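Local coordinates for WlaRA, TDP-fucose-3,4-ketoisomerase (Campylobacter jejuni subsp. jejuni 81116, PDB 5TPV), which belongs to the WxcM-like group of the cupin clan, forms a dimer of beta-sandwich subunits, and binds thymidine-5'-diphosphate, at residues B[78-82]-B[83-87]; B[87-90]-B[91-95]. All blocks are in the same frame, centred on the assembly; numbering follows the deposited sequence.

Contact 1 (B[78-82]-B[83-87])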
ATOM      1  N   ILE B  78     -12.973  11.416  12.567  1.00 42.51           N
ATOM      2  CA  ILE B  78     -12.271  10.225  13.022  1.00 45.30           C
ATOM      3  C   ILE B  78     -10.774  10.508  13.065  1.00 43.91           C
ATOM      4  O   ILE B  78     -10.229  11.132  12.140  1.00 38.85           O
ATOM      5  CB  ILE B  78     -12.534   9.071  12.041  1.00 44.92           C
ATOM      6  CG1 ILE B  78     -14.010   8.659  12.155  1.00 48.08           C
ATOM      7  CG2 ILE B  78     -11.628   7.867  12.289  1.00 49.05           C
ATOM      8  CD1 ILE B  78     -14.636   8.302  10.835  1.00 47.62           C
ATOM      9  N   ILE B  79     -10.136  10.026  14.133  1.00 39.91           N
ATOM     10  CA  ILE B  79      -8.695  10.087  14.215  1.00 38.91           C
ATOM     11  C   ILE B  79      -8.060   8.783  13.733  1.00 38.10           C
ATOM     12  O   ILE B  79      -8.486   7.724  14.120  1.00 42.98           O
ATOM     13  CB  ILE B  79      -8.219  10.592  15.595  1.00 49.52           C
ATOM     14  CG1 ILE B  79      -8.543  12.093  15.692  1.00 60.33           C
ATOM     15  CG2 ILE B  79      -6.712  10.412  15.760  1.00 50.48           C
ATOM     16  CD1 ILE B  79      -8.475  12.678  17.088  1.00 67.88           C
ATOM     17  N   LEU B  80      -7.079   8.883  12.829  1.00 37.35           N
ATOM     18  CA  LEU B  80      -6.268   7.751  12.409  1.00 37.53           C
ATOM     19  C   LEU B  80      -4.901   7.921  13.050  1.00 37.55           C
ATOM     20  O   LEU B  80      -4.249   8.930  12.852  1.00 34.28           O
ATOM     21  CB  LEU B  80      -6.150   7.718  10.886  1.00 44.50           C
ATOM     22  CG  LEU B  80      -7.495   7.416  10.171  1.00 47.90           C
ATOM     23  CD1 LEU B  80      -7.351   7.482   8.670  1.00 56.66           C
ATOM     24  CD2 LEU B  80      -8.032   6.045  10.549  1.00 46.76           C
ATOM     25  N   ASN B  81      -4.495   6.941  13.850  1.00 37.26           N
ATOM     26  CA  ASN B  81      -3.223   6.993  14.554  1.00 43.89           C
ATOM     27  C   ASN B  81      -2.505   5.688  14.862  1.00 38.25           C
ATOM     28  O   ASN B  81      -1.550   5.708  15.630  1.00 44.10           O
ATOM     29  CB  ASN B  81      -3.337   7.794  15.868  1.00 43.74           C
ATOM     30  CG  ASN B  81      -4.301   7.193  16.882  1.00 41.24           C
ATOM     31  OD1 ASN B  81      -4.666   7.880  17.830  1.00 49.00           O
ATOM     32  ND2 ASN B  81      -4.756   5.982  16.687  1.00 42.34           N
ATOM     33  N   ASN B  82      -2.935   4.571  14.325  1.00 35.61           N
ATOM     34  CA  ASN B  82      -2.043   3.425  14.366  1.00 49.30           C
ATOM     35  C   ASN B  82      -2.240   2.428  13.254  1.00 38.39           C
ATOM     36  O   ASN B  82      -3.248   2.458  12.564  1.00 36.52           O
ATOM     37  CB  ASN B  82      -2.114   2.712  15.708  1.00 54.11           C
ATOM     38  CG  ASN B  82      -3.302   1.805  15.790  1.00 46.26           C
ATOM     39  OD1 ASN B  82      -4.403   2.283  15.763  1.00 63.02           O
ATOM     40  ND2 ASN B  82      -3.085   0.515  15.928  1.00 61.68           N
ATOM     41  N   LYS B  83      -1.257   1.545  13.131  1.00 41.04           N
ATOM     42  CA  LYS B  83      -1.119   0.630  11.989  1.00 43.60           C
ATOM     43  C   LYS B  83      -2.065  -0.538  12.002  1.00 39.55           C
ATOM     44  O   LYS B  83      -2.107  -1.277  11.032  1.00 44.87           O
ATOM     45  CB  LYS B  83       0.289   0.041  11.952  1.00 44.41           C
ATOM     46  CG  LYS B  83       1.286   0.971  11.323  1.00 47.12           C
ATOM     47  CD  LYS B  83       2.652   0.306  11.239  1.00 49.21           C
ATOM     48  CE  LYS B  83       3.570   0.695  12.386  1.00 44.42           C
ATOM     49  NZ  LYS B  83       3.658   2.172  12.492  1.00 49.25           N
ATOM     50  N   THR B  84      -2.799  -0.745  13.089  1.00 35.93           N
ATOM     51  CA  THR B  84      -3.703  -1.907  13.166  1.00 44.22           C
ATOM     52  C   THR B  84      -5.155  -1.607  12.864  1.00 38.10           C
ATOM     53  O   THR B  84      -6.033  -2.449  13.010  1.00 46.14           O
ATOM     54  CB  THR B  84      -3.685  -2.495  14.558  1.00 46.80           C
ATOM     55  OG1 THR B  84      -4.215  -1.498  15.427  1.00 54.58           O
ATOM     56  CG2 THR B  84      -2.250  -2.827  14.972  1.00 62.18           C
ATOM     57  N   LYS B  85      -5.398  -0.377  12.464  1.00 45.31           N
ATOM     58  CA  LYS B  85      -6.738   0.130  12.241  1.00 45.95           C
ATOM     59  C   LYS B  85      -6.728   0.985  10.952  1.00 43.70           C
ATOM     60  O   LYS B  85      -5.725   1.635  10.568  1.00 38.97           O
ATOM     61  CB  LYS B  85      -7.172   0.882  13.493  1.00 49.22           C
ATOM     62  CG  LYS B  85      -7.322   2.389  13.402  1.00 70.62           C
ATOM     63  CD  LYS B  85      -7.566   2.970  14.801  1.00 79.64           C
ATOM     64  CE  LYS B  85      -7.658   4.487  14.810  1.00 73.09           C
ATOM     65  NZ  LYS B  85      -9.090   4.877  14.688  1.00 76.98           N
ATOM     66  N   GLY B  86      -7.828   0.898  10.241  1.00 33.05           N
ATOM     67  CA  GLY B  86      -8.088   1.801   9.148  1.00 40.13           C
ATOM     68  C   GLY B  86      -9.557   2.126   9.052  1.00 42.05           C
ATOM     69  O   GLY B  86     -10.430   1.455   9.621  1.00 44.24           O
ATOM     70  N   LEU B  87      -9.808   3.164   8.277  1.00 39.08           N
ATOM     71  CA  LEU B  87     -11.151   3.625   7.986  1.00 32.27           C
ATOM     72  C   LEU B  87     -11.515   3.231   6.596  1.00 28.91           C
ATOM     73  O   LEU B  87     -10.896   3.724   5.632  1.00 33.21           O
ATOM     74  CB  LEU B  87     -11.204   5.148   8.092  1.00 38.81           C
ATOM     75  CG  LEU B  87     -12.523   5.788   7.619  1.00 37.05           C
ATOM     76  CD1 LEU B  87     -13.673   5.313   8.494  1.00 38.93           C
ATOM     77  CD2 LEU B  87     -12.371   7.295   7.731  1.00 39.17           C
TER
HETATM   78  O   HOH W   1      -4.749   3.962  10.879  1.00 33.42           O
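N82 O and K85 O each accept a hydrogen bond from one water, at 2.7 Å from N82 O and 2.5 Å from K85 O, so two carbonyl oxygens that cannot bond to each other are bridged by its two hydrogens. The type I beta turn from N82 to K85 reverses the chain between the two strands. K85 NZ donates a hydrogen bond to the backbone carbonyl I79 O, 3.0 Å away, and meets it nearly head-on, with a C=O...N angle of 168°. Lysine suits this place because its chain is long enough to lean back across the bend and reach a carbonyl six residues earlier. The chain runs extended as far as CE and then turns at chi4 (93°), which swings the ammonium group onto the oxygen. On the way, K85 CE passes 3.8 Å from N81 ND2, the two side chains crossing at a slant.

Deeper in, the contact becomes apolar. L80 CD2 lies 4.1 Å from L87 CB, the two leucines crossing at about a right angle, and I78 CD1 touches L87 CD1 at 3.9 Å. L87 takes its CG anti to the backbone N (chi1 172°), and both its methyls face the end of I78. Branched aliphatic residues fit here, where the sandwich interior begins.

Strand 75-80 is the outermost strand, within this chain, of one sheet and pairs with strand 65-70, whereas strand 85-89 lies inside the other sheet between strands 3-13 and 56-62. K83 NZ bonds to L61 O, and K83 also makes a cation-pi contact with Y38 of the second subunit.

Contact 2 (B[87-90]-B[91-95])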
ATOM      1  N   LEU B  87      -9.808   3.164   8.277  1.00 39.08           N
ATOM      2  CA  LEU B  87     -11.151   3.625   7.986  1.00 32.27           C
ATOM      3  C   LEU B  87     -11.515   3.231   6.596  1.00 28.91           C
ATOM      4  O   LEU B  87     -10.896   3.724   5.632  1.00 33.21           O
ATOM      5  CB  LEU B  87     -11.204   5.148   8.092  1.00 38.81           C
ATOM      6  CG  LEU B  87     -12.523   5.788   7.619  1.00 37.05           C
ATOM      7  CD1 LEU B  87     -13.673   5.313   8.494  1.00 38.93           C
ATOM      8  CD2 LEU B  87     -12.371   7.295   7.731  1.00 39.17           C
ATOM      9  N   TYR B  88     -12.448   2.289   6.502  1.00 29.94           N
ATOM     10  CA  TYR B  88     -13.177   1.993   5.263  1.00 27.40           C
ATOM     11  C   TYR B  88     -14.318   3.000   5.028  1.00 33.41           C
ATOM     12  O   TYR B  88     -15.131   3.263   5.932  1.00 34.79           O
ATOM     13  CB  TYR B  88     -13.789   0.610   5.351  1.00 29.28           C
ATOM     14  CG  TYR B  88     -14.758   0.355   4.221  1.00 28.52           C
ATOM     15  CD1 TYR B  88     -14.305  -0.037   2.982  1.00 30.17           C
ATOM     16  CD2 TYR B  88     -16.125   0.588   4.379  1.00 37.75           C
ATOM     17  CE1 TYR B  88     -15.160  -0.181   1.908  1.00 33.38           C
ATOM     18  CE2 TYR B  88     -17.007   0.428   3.316  1.00 38.29           C
ATOM     19  CZ  TYR B  88     -16.530   0.028   2.098  1.00 41.05           C
ATOM     20  OH  TYR B  88     -17.407  -0.124   1.049  1.00 35.81           O
ATOM     21  N   ILE B  89     -14.396   3.570   3.835  1.00 31.88           N
ATOM     22  CA  ILE B  89     -15.575   4.324   3.452  1.00 34.49           C
ATOM     23  C   ILE B  89     -16.056   3.835   2.127  1.00 32.55           C
ATOM     24  O   ILE B  89     -15.280   3.489   1.258  1.00 30.33           O
ATOM     25  CB  ILE B  89     -15.382   5.838   3.336  1.00 34.87           C
ATOM     26  CG1 ILE B  89     -14.540   6.245   2.101  1.00 35.28           C
ATOM     27  CG2 ILE B  89     -14.822   6.377   4.623  1.00 35.65           C
ATOM     28  CD1 ILE B  89     -14.428   7.762   1.898  1.00 32.89           C
ATOM     29  N   ASP B  90     -17.370   3.881   1.959  1.00 33.55           N
ATOM     30  CA  ASP B  90     -17.983   3.458   0.680  1.00 36.77           C
ATOM     31  C   ASP B  90     -17.889   4.608  -0.325  1.00 31.57           C
ATOM     32  O   ASP B  90     -17.483   5.724   0.025  1.00 31.42           O
ATOM     33  CB  ASP B  90     -19.458   3.150   0.953  1.00 43.18           C
ATOM     34  CG  ASP B  90     -20.053   2.095   0.023  1.00 47.21           C
ATOM     35  OD1 ASP B  90     -20.969   1.403   0.550  1.00 43.77           O
ATOM     36  OD2 ASP B  90     -19.625   1.968  -1.158  1.00 35.72           O
ATOM     37  N   LYS B  91     -18.278   4.355  -1.556  1.00 35.42           N
ATOM     38  CA  LYS B  91     -18.258   5.430  -2.563  1.00 37.33           C
ATOM     39  C   LYS B  91     -19.221   6.608  -2.299  1.00 31.46           C
ATOM     40  O   LYS B  91     -20.119   6.541  -1.457  1.00 30.58           O
ATOM     41  CB  LYS B  91     -18.501   4.849  -3.939  1.00 33.13           C
ATOM     42  CG  LYS B  91     -19.759   4.043  -4.099  1.00 39.95           C
ATOM     43  CD  LYS B  91     -19.956   3.688  -5.568  1.00 45.18           C
ATOM     44  CE  LYS B  91     -20.634   2.349  -5.718  1.00 51.47           C
ATOM     45  NZ  LYS B  91     -20.982   2.028  -7.133  1.00 55.44           N
ATOM     46  N   MET B  92     -18.980   7.748  -2.939  1.00 40.17           N
ATOM     47  CA  MET B  92     -19.859   8.928  -2.787  1.00 37.44           C
ATOM     48  C   MET B  92     -19.928   9.295  -1.333  1.00 38.98           C
ATOM     49  O   MET B  92     -21.001   9.498  -0.720  1.00 36.28           O
ATOM     50  CB  MET B  92     -21.260   8.692  -3.407  1.00 39.64           C
ATOM     51  CG  MET B  92     -21.276   8.928  -4.899  1.00 42.72           C
ATOM     52  SD  MET B  92     -20.746  10.631  -5.290  1.00 44.68           S
ATOM     53  CE  MET B  92     -22.269  11.552  -5.108  1.00 55.80           C
ATOM     54  N   ILE B  93     -18.748   9.373  -0.746  1.00 40.07           N
ATOM     55  CA  ILE B  93     -18.666  10.016   0.523  1.00 34.00           C
ATOM     56  C   ILE B  93     -17.615  11.091   0.405  1.00 35.33           C
ATOM     57  O   ILE B  93     -16.516  10.830  -0.085  1.00 33.96           O
ATOM     58  CB  ILE B  93     -18.369   8.974   1.596  1.00 34.59           C
ATOM     59  CG1 ILE B  93     -19.491   7.930   1.616  1.00 38.80           C
ATOM     60  CG2 ILE B  93     -18.162   9.666   2.939  1.00 35.89           C
ATOM     61  CD1 ILE B  93     -19.566   7.055   2.854  1.00 39.06           C
ATOM     62  N   TRP B  94     -17.986  12.298   0.807  1.00 36.80           N
ATOM     63  CA  TRP B  94     -17.075  13.439   0.742  1.00 36.00           C
ATOM     64  C   TRP B  94     -16.137  13.336   1.947  1.00 36.39           C
ATOM     65  O   TRP B  94     -16.532  12.930   3.057  1.00 35.01           O
ATOM     66  CB  TRP B  94     -17.858  14.724   0.862  1.00 36.02           C
ATOM     67  CG  TRP B  94     -17.086  15.994   0.820  1.00 35.28           C
ATOM     68  CD1 TRP B  94     -16.441  16.611   1.847  1.00 35.85           C
ATOM     69  CD2 TRP B  94     -16.939  16.846  -0.309  1.00 35.70           C
ATOM     70  NE1 TRP B  94     -15.912  17.819   1.427  1.00 33.25           N
ATOM     71  CE2 TRP B  94     -16.186  17.966   0.100  1.00 33.37           C
ATOM     72  CE3 TRP B  94     -17.388  16.776  -1.626  1.00 33.89           C
ATOM     73  CZ2 TRP B  94     -15.848  18.998  -0.762  1.00 44.03           C
ATOM     74  CZ3 TRP B  94     -17.059  17.832  -2.486  1.00 40.12           C
ATOM     75  CH2 TRP B  94     -16.298  18.910  -2.055  1.00 40.58           C
ATOM     76  N   LYS B  95     -14.900  13.746   1.721  1.00 31.54           N
ATOM     77  CA  LYS B  95     -13.903  13.686   2.782  1.00 35.39           C
ATOM     78  C   LYS B  95     -12.914  14.827   2.707  1.00 28.99           C
ATOM     79  O   LYS B  95     -12.620  15.340   1.635  1.00 30.59           O
ATOM     80  CB  LYS B  95     -13.199  12.314   2.761  1.00 34.53           C
ATOM     81  CG  LYS B  95     -11.926  12.189   1.949  1.00 30.01           C
ATOM     82  CD  LYS B  95     -12.127  12.167   0.468  1.00 33.38           C
ATOM     83  CE  LYS B  95     -13.012  11.037   0.002  1.00 34.76           C
ATOM     84  NZ  LYS B  95     -13.083  11.146  -1.464  1.00 35.61           N
TER
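I89 has its CG1 between the backbone N and the carbonyl carbon (chi1 72°) and an extended chi2, a shape that carries CD1 across the bend to both I93 and K95. There it rests 4.1 Å from I93 CB, the two isoleucines meeting at a slant, and 4.0 Å from K95 CE, which it crosses at about a right angle. Lysine can serve at a buried position because its methylene chain offers an apolar surface to I89, while bends at chi2 and chi3 lead its ammonium group to a hydrogen bond with H49 O. H49 lines the thymidine-5'-diphosphate pocket, so K95 stands just behind that site.

At the corner, D90 turns its carboxylate onto the next residue. K91 N donates to D90 OD2 over 2.8 Å, with an N-H...O angle of 142°; the oxygen is approached on its anti side, 16° out of the carboxylate plane. The bond is thus moderately bent, as the short reach from an aspartate to the following amide would suggest. D90 OD1 accepts a bond from N2 ND2, and two partners therefore fix the rotation of the carboxylate. On the inner side of the bend, I93 CG1 packs 3.4 Å from D90 O, and its CD1 comes within 4.3 Å of D90 CB. Isoleucine suits this spot, since one branch can cover the carbonyl while CB still meets I89.

The bend leads from strand 85-89 of one sheet to strand 94-98 of the other. I89 and I93 both touch I69 on strand 65-70, and M92 packs on F126 and L129 of helix 123-136.

How the contacts relate
Followed from the N terminus, the chain leaves strand 75-80, the outermost strand of one sheet within this chain, and contact 1 closes the tight bend that carries it into strand 85-89 of the other sheet. That strand runs on to contact 2, whose bend returns the chain to the first sheet at strand 94-98. The two contacts follow one another without nesting or crossing; their centres lie about 15 Å apart, and L87 belongs to both. It takes part in the packing of contact 1 alone. Together the bends link the two sheets of the cupin-type sandwich at either end of strand 85-89, contact 1 near the second subunit and contact 2 near helix 123-136.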